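Local coordinates for protein S-adenosylmethionine:tRNA ribosyltransferase-isomerase (Thermotoga maritima, PDB 1VKY) that probably transfers and isomerises the ribose of S-adenosylmethionine onto the 7-aminomethyl group of preQ1 in tRNA, giving epoxyqueuosine, at residues L67-V72 and A207-H212; A37-V42 and R333-F338; K104-P109 and D135-L140. One frame throughout, in Å; residues are numbered along the deposited sequence.

Contact 1 (L67-V72 and A207-H212)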
# COMPACT_ATOMS: atom_id res chain seq x y z
N LEU B 67 -24.35 9.96 -12.89
CA LEU B 67 -23.86 8.57 -13.00
C LEU B 67 -22.41 8.48 -12.58
O LEU B 67 -21.57 9.14 -13.17
CB LEU B 67 -24.01 8.04 -14.44
CG LEU B 67 -23.60 6.56 -14.68
CD1 LEU B 67 -24.60 5.59 -14.15
CD2 LEU B 67 -23.42 6.30 -16.16
N LEU B 68 -22.14 7.68 -11.55
CA LEU B 68 -20.80 7.40 -11.10
C LEU B 68 -20.34 6.13 -11.78
O LEU B 68 -20.98 5.10 -11.66
CB LEU B 68 -20.74 7.20 -9.57
CG LEU B 68 -20.73 8.51 -8.75
CD1 LEU B 68 -20.97 8.26 -7.24
CD2 LEU B 68 -19.47 9.20 -8.90
N VAL B 69 -19.26 6.22 -12.55
CA VAL B 69 -18.72 5.06 -13.25
C VAL B 69 -17.45 4.61 -12.62
O VAL B 69 -16.45 5.35 -12.57
CB VAL B 69 -18.47 5.33 -14.77
CG1 VAL B 69 -18.12 4.01 -15.51
CG2 VAL B 69 -19.68 5.95 -15.40
N LEU B 70 -17.46 3.37 -12.15
CA LEU B 70 -16.31 2.81 -11.45
C LEU B 70 -15.66 1.74 -12.25
O LEU B 70 -16.32 1.00 -12.95
CB LEU B 70 -16.77 2.15 -10.13
CG LEU B 70 -17.46 3.10 -9.13
CD1 LEU B 70 -18.44 2.32 -8.29
CD2 LEU B 70 -16.45 3.73 -8.29
N ASN B 71 -14.36 1.62 -12.10
CA ASN B 71 -13.64 0.56 -12.73
C ASN B 71 -13.40 -0.58 -11.76
O ASN B 71 -13.05 -0.34 -10.61
CB ASN B 71 -12.27 1.06 -13.20
CG ASN B 71 -11.48 -0.01 -13.98
OD1 ASN B 71 -11.85 -0.38 -15.07
ND2 ASN B 71 -10.40 -0.53 -13.38
N VAL B 72 -13.51 -1.79 -12.25
CA VAL B 72 -13.21 -3.00 -11.48
C VAL B 72 -12.15 -3.76 -12.23
O VAL B 72 -12.35 -4.11 -13.39
CB VAL B 72 -14.47 -3.88 -11.40
CG1 VAL B 72 -14.12 -5.28 -10.88
CG2 VAL B 72 -15.50 -3.22 -10.52
N ALA B 207 -22.50 2.68 -12.41
CA ALA B 207 -22.21 1.70 -13.44
C ALA B 207 -20.77 1.32 -13.32
O ALA B 207 -19.98 2.00 -12.63
CB ALA B 207 -22.49 2.26 -14.81
N GLU B 208 -20.41 0.22 -13.97
CA GLU B 208 -19.03 -0.23 -13.94
C GLU B 208 -18.40 -0.49 -15.30
O GLU B 208 -19.05 -0.92 -16.28
CB GLU B 208 -18.87 -1.43 -12.97
CG GLU B 208 -19.19 -2.78 -13.50
CD GLU B 208 -18.83 -3.89 -12.49
OE1 GLU B 208 -18.94 -3.65 -11.23
OE2 GLU B 208 -18.46 -5.01 -12.97
N VAL B 209 -17.10 -0.22 -15.37
CA VAL B 209 -16.32 -0.70 -16.48
C VAL B 209 -15.34 -1.67 -15.86
O VAL B 209 -15.05 -1.61 -14.67
CB VAL B 209 -15.61 0.44 -17.28
CG1 VAL B 209 -16.66 1.29 -17.97
CG2 VAL B 209 -14.71 1.26 -16.42
N VAL B 210 -14.79 -2.53 -16.68
CA VAL B 210 -13.91 -3.60 -16.21
C VAL B 210 -12.58 -3.56 -16.95
O VAL B 210 -12.49 -3.17 -18.14
CB VAL B 210 -14.60 -4.99 -16.39
CG1 VAL B 210 -13.79 -6.10 -15.74
CG2 VAL B 210 -16.01 -4.99 -15.80
N LEU B 211 -11.53 -3.87 -16.22
CA LEU B 211 -10.20 -4.01 -16.79
C LEU B 211 -9.78 -5.46 -16.54
O LEU B 211 -9.60 -5.88 -15.40
CB LEU B 211 -9.23 -3.03 -16.17
CG LEU B 211 -7.91 -2.95 -16.92
CD1 LEU B 211 -8.07 -2.42 -18.36
CD2 LEU B 211 -6.89 -2.14 -16.15
N HIS B 212 -9.66 -6.23 -17.59
CA HIS B 212 -9.30 -7.64 -17.47
C HIS B 212 -7.79 -7.74 -17.65
O HIS B 212 -7.29 -7.41 -18.70
CB HIS B 212 -9.99 -8.43 -18.55
CG HIS B 212 -11.48 -8.40 -18.45
ND1 HIS B 212 -12.17 -9.26 -17.63
CD2 HIS B 212 -12.40 -7.62 -19.06
CE1 HIS B 212 -13.47 -9.02 -17.74
NE2 HIS B 212 -13.64 -8.03 -18.60
O HOH W 1 -11.81 -0.23 -17.95

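Contact 2 (A37-V42 and R333-F338)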
# COMPACT_ATOMS: atom_id res chain seq x y z
N ALA B 37 -13.19 9.68 5.08
CA ALA B 37 -12.75 10.75 5.93
C ALA B 37 -11.47 11.31 5.36
O ALA B 37 -10.89 12.21 5.94
CB ALA B 37 -12.53 10.25 7.37
N SER B 38 -11.06 10.84 4.18
CA SER B 38 -9.93 11.48 3.50
C SER B 38 -10.33 12.91 3.05
O SER B 38 -11.53 13.26 3.06
CB SER B 38 -9.46 10.60 2.34
OG SER B 38 -10.41 10.65 1.29
N ARG B 39 -9.33 13.73 2.72
CA ARG B 39 -9.58 15.07 2.19
C ARG B 39 -10.05 14.96 0.74
O ARG B 39 -9.75 13.97 0.08
CB ARG B 39 -8.34 15.94 2.28
CG ARG B 39 -7.89 16.07 3.69
CD ARG B 39 -6.68 16.96 3.89
NE ARG B 39 -7.10 18.33 3.76
CZ ARG B 39 -6.34 19.38 4.02
NH1 ARG B 39 -5.09 19.22 4.44
NH2 ARG B 39 -6.86 20.59 3.84
N LEU B 40 -10.86 15.92 0.31
CA LEU B 40 -11.34 16.03 -1.07
C LEU B 40 -11.16 17.47 -1.48
O LEU B 40 -11.88 18.33 -0.97
CB LEU B 40 -12.84 15.65 -1.17
CG LEU B 40 -13.55 15.77 -2.53
CD1 LEU B 40 -12.99 14.77 -3.52
CD2 LEU B 40 -15.05 15.61 -2.45
N MET B 41 -10.25 17.72 -2.41
CA MET B 41 -10.14 19.02 -3.06
C MET B 41 -11.10 19.03 -4.25
O MET B 41 -11.08 18.15 -5.08
CB MET B 41 -8.72 19.27 -3.57
CG MET B 41 -8.52 20.70 -4.05
SD MET B 41 -6.83 21.09 -4.52
CE MET B 41 -5.96 21.01 -2.97
N VAL B 42 -11.92 20.08 -4.35
CA VAL B 42 -12.87 20.23 -5.43
C VAL B 42 -12.45 21.39 -6.32
O VAL B 42 -12.32 22.53 -5.85
CB VAL B 42 -14.29 20.46 -4.88
CG1 VAL B 42 -15.29 20.52 -6.01
CG2 VAL B 42 -14.69 19.32 -3.91
N ARG B 333 -1.09 22.92 1.81
CA ARG B 333 -2.00 22.51 2.87
C ARG B 333 -1.76 21.11 3.41
O ARG B 333 -2.54 20.64 4.25
CB ARG B 333 -3.44 22.59 2.36
CG ARG B 333 -3.86 23.99 2.14
CD ARG B 333 -5.22 24.10 1.51
NE ARG B 333 -5.64 25.49 1.33
CZ ARG B 333 -6.61 26.08 2.02
NH1 ARG B 333 -7.24 25.43 3.01
NH2 ARG B 333 -6.94 27.33 1.73
N ARG B 334 -0.73 20.43 2.91
CA ARG B 334 -0.28 19.16 3.47
C ARG B 334 -1.27 18.04 3.19
O ARG B 334 -1.48 17.12 3.99
CB ARG B 334 0.02 19.33 4.99
CG ARG B 334 0.96 20.50 5.34
CD ARG B 334 2.39 20.34 4.89
NE ARG B 334 3.05 19.22 5.56
CZ ARG B 334 4.25 18.74 5.25
NH1 ARG B 334 4.99 19.26 4.27
NH2 ARG B 334 4.73 17.70 5.92
N TYR B 335 -1.89 18.07 2.01
CA TYR B 335 -2.69 16.92 1.58
C TYR B 335 -1.75 15.71 1.49
O TYR B 335 -0.53 15.86 1.27
CB TYR B 335 -3.31 17.15 0.18
CG TYR B 335 -4.60 17.91 0.17
CD1 TYR B 335 -4.66 19.24 0.56
CD2 TYR B 335 -5.80 17.30 -0.26
CE1 TYR B 335 -5.88 19.97 0.53
CE2 TYR B 335 -7.01 18.01 -0.31
CZ TYR B 335 -7.05 19.34 0.10
OH TYR B 335 -8.28 20.01 0.02
N ARG B 336 -2.35 14.54 1.53
CA ARG B 336 -1.62 13.32 1.27
C ARG B 336 -1.82 12.84 -0.16
O ARG B 336 -2.95 12.93 -0.72
CB ARG B 336 -2.06 12.24 2.23
CG ARG B 336 -1.83 12.56 3.71
CD ARG B 336 -2.56 11.58 4.63
NE ARG B 336 -3.93 11.38 4.15
CZ ARG B 336 -4.49 10.23 3.76
NH1 ARG B 336 -3.82 9.06 3.81
NH2 ARG B 336 -5.76 10.27 3.32
N PHE B 337 -0.74 12.31 -0.73
CA PHE B 337 -0.62 12.01 -2.15
C PHE B 337 -0.47 10.53 -2.43
O PHE B 337 -0.14 9.72 -1.56
CB PHE B 337 0.58 12.74 -2.74
CG PHE B 337 0.39 14.21 -2.86
CD1 PHE B 337 0.30 15.01 -1.75
CD2 PHE B 337 0.39 14.81 -4.09
CE1 PHE B 337 0.15 16.35 -1.86
CE2 PHE B 337 0.23 16.19 -4.21
CZ PHE B 337 0.10 16.94 -3.10
N PHE B 338 -0.75 10.18 -3.68
CA PHE B 338 -0.58 8.85 -4.21
C PHE B 338 -1.70 7.95 -3.77
O PHE B 338 -2.77 8.41 -3.37
CB PHE B 338 0.86 8.34 -3.92
CG PHE B 338 1.35 7.27 -4.83
CD1 PHE B 338 1.26 7.41 -6.20
CD2 PHE B 338 1.89 6.10 -4.32
CE1 PHE B 338 1.72 6.42 -7.03
CE2 PHE B 338 2.35 5.11 -5.17
CZ PHE B 338 2.27 5.26 -6.50
O HOH W 2 -9.56 19.35 2.14

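Contact 3 (K104-P109 and D135-L140)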
# COMPACT_ATOMS: atom_id res chain seq x y z
N LYS B 104 -18.02 -15.76 -21.96
CA LYS B 104 -17.56 -14.88 -23.00
C LYS B 104 -16.07 -14.89 -22.94
O LYS B 104 -15.50 -14.67 -21.87
CB LYS B 104 -18.03 -13.44 -22.80
CG LYS B 104 -19.49 -13.25 -23.07
CD LYS B 104 -19.98 -11.89 -22.62
CE LYS B 104 -19.33 -10.75 -23.35
NZ LYS B 104 -19.96 -10.57 -24.66
N CYS B 105 -15.45 -15.13 -24.08
CA CYS B 105 -14.01 -15.34 -24.18
C CYS B 105 -13.43 -14.51 -25.30
O CYS B 105 -14.08 -14.21 -26.29
CB CYS B 105 -13.71 -16.81 -24.49
SG CYS B 105 -14.25 -17.93 -23.18
N LEU B 106 -12.16 -14.18 -25.13
CA LEU B 106 -11.37 -13.60 -26.19
C LEU B 106 -10.67 -14.77 -26.86
O LEU B 106 -9.97 -15.52 -26.19
CB LEU B 106 -10.37 -12.59 -25.59
CG LEU B 106 -10.29 -11.26 -26.26
CD1 LEU B 106 -9.55 -11.45 -27.58
CD2 LEU B 106 -11.67 -10.66 -26.49
N VAL B 107 -10.90 -14.95 -28.16
CA VAL B 107 -10.35 -16.09 -28.88
C VAL B 107 -9.45 -15.54 -29.99
O VAL B 107 -9.89 -14.70 -30.78
CB VAL B 107 -11.48 -16.95 -29.46
CG1 VAL B 107 -10.92 -18.00 -30.36
CG2 VAL B 107 -12.28 -17.60 -28.33
N ARG B 108 -8.20 -16.01 -30.03
CA ARG B 108 -7.19 -15.52 -30.98
C ARG B 108 -6.41 -16.70 -31.55
O ARG B 108 -5.80 -17.44 -30.79
CB ARG B 108 -6.23 -14.54 -30.27
CG ARG B 108 -6.96 -13.34 -29.66
CD ARG B 108 -6.09 -12.26 -29.02
NE ARG B 108 -5.33 -12.74 -27.87
CZ ARG B 108 -4.56 -11.96 -27.11
NH1 ARG B 108 -4.46 -10.67 -27.36
NH2 ARG B 108 -3.90 -12.49 -26.09
N PRO B 109 -6.42 -16.91 -32.87
CA PRO B 109 -7.13 -16.11 -33.86
C PRO B 109 -8.64 -16.37 -33.92
O PRO B 109 -9.08 -17.51 -34.07
CB PRO B 109 -6.50 -16.56 -35.16
CG PRO B 109 -6.08 -17.96 -34.91
CD PRO B 109 -5.64 -17.99 -33.50
N ASP B 135 -19.21 -7.27 -29.09
CA ASP B 135 -17.94 -6.76 -28.59
C ASP B 135 -16.72 -7.48 -29.16
O ASP B 135 -15.59 -7.10 -28.86
CB ASP B 135 -17.91 -6.77 -27.03
CG ASP B 135 -18.32 -8.12 -26.39
OD1 ASP B 135 -18.29 -9.18 -27.06
OD2 ASP B 135 -18.64 -8.19 -25.17
N GLY B 136 -16.94 -8.53 -29.96
CA GLY B 136 -15.83 -9.30 -30.55
C GLY B 136 -15.43 -10.57 -29.82
O GLY B 136 -14.48 -11.25 -30.19
N THR B 137 -16.15 -10.89 -28.74
CA THR B 137 -15.86 -12.08 -27.98
C THR B 137 -16.59 -13.24 -28.62
O THR B 137 -17.34 -13.05 -29.59
CB THR B 137 -16.29 -11.89 -26.54
OG1 THR B 137 -17.67 -11.50 -26.52
CG2 THR B 137 -15.52 -10.68 -25.87
N ARG B 138 -16.32 -14.42 -28.09
CA ARG B 138 -16.96 -15.66 -28.47
C ARG B 138 -17.60 -16.21 -27.22
O ARG B 138 -17.00 -16.19 -26.16
CB ARG B 138 -15.91 -16.66 -28.96
CG ARG B 138 -15.68 -16.68 -30.47
CD ARG B 138 -15.78 -15.36 -31.09
NE ARG B 138 -15.38 -15.31 -32.48
CZ ARG B 138 -15.16 -14.16 -33.09
NH1 ARG B 138 -15.33 -13.02 -32.43
NH2 ARG B 138 -14.78 -14.13 -34.35
N ILE B 139 -18.85 -16.65 -27.33
CA ILE B 139 -19.49 -17.32 -26.23
C ILE B 139 -19.19 -18.78 -26.39
O ILE B 139 -19.55 -19.39 -27.39
CB ILE B 139 -21.00 -17.03 -26.21
CG1 ILE B 139 -21.27 -15.55 -25.89
CG2 ILE B 139 -21.65 -17.86 -25.15
CD1 ILE B 139 -21.05 -14.63 -27.02
N LEU B 140 -18.52 -19.35 -25.40
CA LEU B 140 -18.10 -20.73 -25.45
C LEU B 140 -18.77 -21.53 -24.36
O LEU B 140 -18.79 -21.13 -23.20
CB LEU B 140 -16.59 -20.81 -25.25
CG LEU B 140 -15.62 -20.78 -26.44
CD1 LEU B 140 -16.05 -20.02 -27.63
CD2 LEU B 140 -14.34 -20.25 -25.95
O HOH W 3 -12.61 -13.17 -29.39

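Contact 1 (L67-V72 and A207-H212)
Leu-68 O takes the amide of Ala-207 at 3.0 Å, the first of five backbone hydrogen bonds that zip the strand segment 67-72 to 207-212 in parallel. The Ala-207 carbonyl answers to Leu-70 N over 2.9 Å, nearly straight at 170°. From there the pattern repeats: Leu-70 O receives Val-209 N, Val-209 O receives Val-72 N, and Val-72 O receives Leu-211 N. Four of the five acceptors are also approached by an alpha hydrogen across the gap, the closest being Glu-208 CA, 3.1 Å from Leu-70 O. The backbone of Leu-67 and Val-69 bonds to the neighbouring strand 256-259, at Val-257 and Val-259, while Glu-208 O is held by the hydroxyl of Thr-242.

On the face of Val-69 and Val-209 the polar side chain is Asn-71. With CG anti to the backbone N (chi1 -176°), its amide swings toward the partner strand, crossing Val-209 at about a right angle and bringing OD1 to 3.6 Å from Val-209 CG2. A water donates to Asn-71 OD1 at 2.9 Å and makes a weaker bond to Val-210 O, while ND2 reaches the hydroxyl of Ser-73, also weakly. On this same face the Val-69 CG1 methyl meets Val-209 CG1 at 3.9 Å, and Thr-263 of helix 261-270 packs over both valines. The face of Leu-70, Glu-208, Val-72 and Val-210 is different: there Val-72 CG2 rests 3.5 Å from Glu-208 OE1, a methyl against a carboxylate oxygen.

Regular parallel pairing with residues alternating between two faces, and helices 240-252 and 261-270 packed against the face of Val-69 and Val-209, is the architecture of the central mixed sheet of this alpha/beta domain.

Contact 2 (A37-V42 and R333-F338)
The two segments meet at a steep angle, 129° between the end-to-end directions of the touching parts, with Arg-39 and Tyr-335 the nearest pair at 7.2 Å between their CA atoms; they are joined through side chains rather than by backbone pairing. The Tyr-335 ring lies between two residues of the strand. On one face the guanidinium of Arg-39 is laid flat, its plane 18° from the ring's and its centre 4.0 Å from the ring centre, in a cation-pi stack. The bend at chi3 (75°) folds the arginine over the ring, so that CD also sits above the middle while NH2 comes to 3.5 Å from Tyr-335 CE1. The opposite face belongs to Met-41, whose CE methyl stands 3.7 Å from Tyr-335 CE1 in a CH-pi contact, with the sulfur farther off above the same face.

Two hydrogen bonds help to fix the arginine's rotation. Arg-39 NH1 donates to Arg-333 O at 2.9 Å, approaching from above the carbonyl plane, and Arg-39 NE gives its hydrogen to a water. That water lies 2.6 Å from Tyr-335 OH, which also has a hydrogen bond with His-52 on strand 49-54. Farther along, Ser-38 CB touches the edge of the Arg-336 guanidinium, 3.8 Å from NH2; that nitrogen is in a salt bridge with Asp-342, whose OD1 also accepts from Arg-39 N. Ser-38 OG is held by His-190.

Arg-334, with positive phi, ends helix 320-332 in a Schellman motif, and the chain then turns to present Tyr-335 to the strand. The whole is an aromatic ring sandwiched by a cation-pi arginine and a Met-aromatic contact, joining the segment after the C-terminal helix to the edge-proximal strand 39-44 of the large mixed sheet.

Contact 3 (K104-P109 and D135-L140)
Neighbouring antiparallel strands of the six-stranded all-antiparallel sheet meet here, where strand 102-108 runs beside the start of strand 138-143. Cys-105 and Arg-138 form the hydrogen-bonded pair: Cys-105 N gives to Arg-138 O at 2.8 Å, and Arg-138 N returns the bond to Cys-105 O, lying in the carbonyl plane. Lys-104 and Ile-139 make the adjacent non-hydrogen-bonded pair, their side chains running side by side in the same direction.

At the end of that lysine lies the polar knot of the contact. Bends at chi3 and chi4 (63° and 80°) curl the chain back so that NZ reaches the turn before the second strand. Lys-104 NZ forms a salt bridge to Asp-135 OD2 at 2.8 Å, meeting it on the syn side, adds a weaker bond to OD1, and gives another hydrogen bond to Thr-137 OG1 at 3.1 Å. The carboxylate is itself positioned by the turn: Asp-135 OD1 accepts from Thr-137 N, an Asx turn. With Gly-136 at positive phi, this short turn leads into the strand, and the ammonium group binds both its polar side chains. Glu-278 adds a long, weak ion pair to the same nitrogen, so negative charge gathered here would probably keep the lysine protonated.

Beyond the last backbone bond, where the strands diverge, a water bridges the gap, accepting from Val-107 N and donating to Gly-136 O, each at 2.8 Å. On the face of Cys-105 and Arg-138 the contact turns apolar: Leu-140 CD2 sits 3.6 Å from Cys-105 SG, and Val-107 CG2 lies across the Arg-138 side chain at 3.8 Å from its CB. The far end of Arg-138 turns elsewhere, its NE donating to Val-113 O.

How the contacts relate
From the N terminus the chain first passes 37-42, the opening half of contact 2, which closes at 333-338, near the C terminus, so that the other two contacts fall within its span. Next comes 67-72, whose partner 207-212 follows after 134 intervening residues; contact 3, with 104-109 and 135-140 in between, lies within that excursion. The three loops are concentric and none cross. Contact 1 pairs two strands of the large mixed sheet, and contact 2 ties the loop after helix 320-332 to strand 39-44 of the same sheet, with centres 23 Å apart. Contact 3 joins two strands of the separate antiparallel sheet, about 42 Å from contact 2 between centres, on the opposite side of the chain's centre.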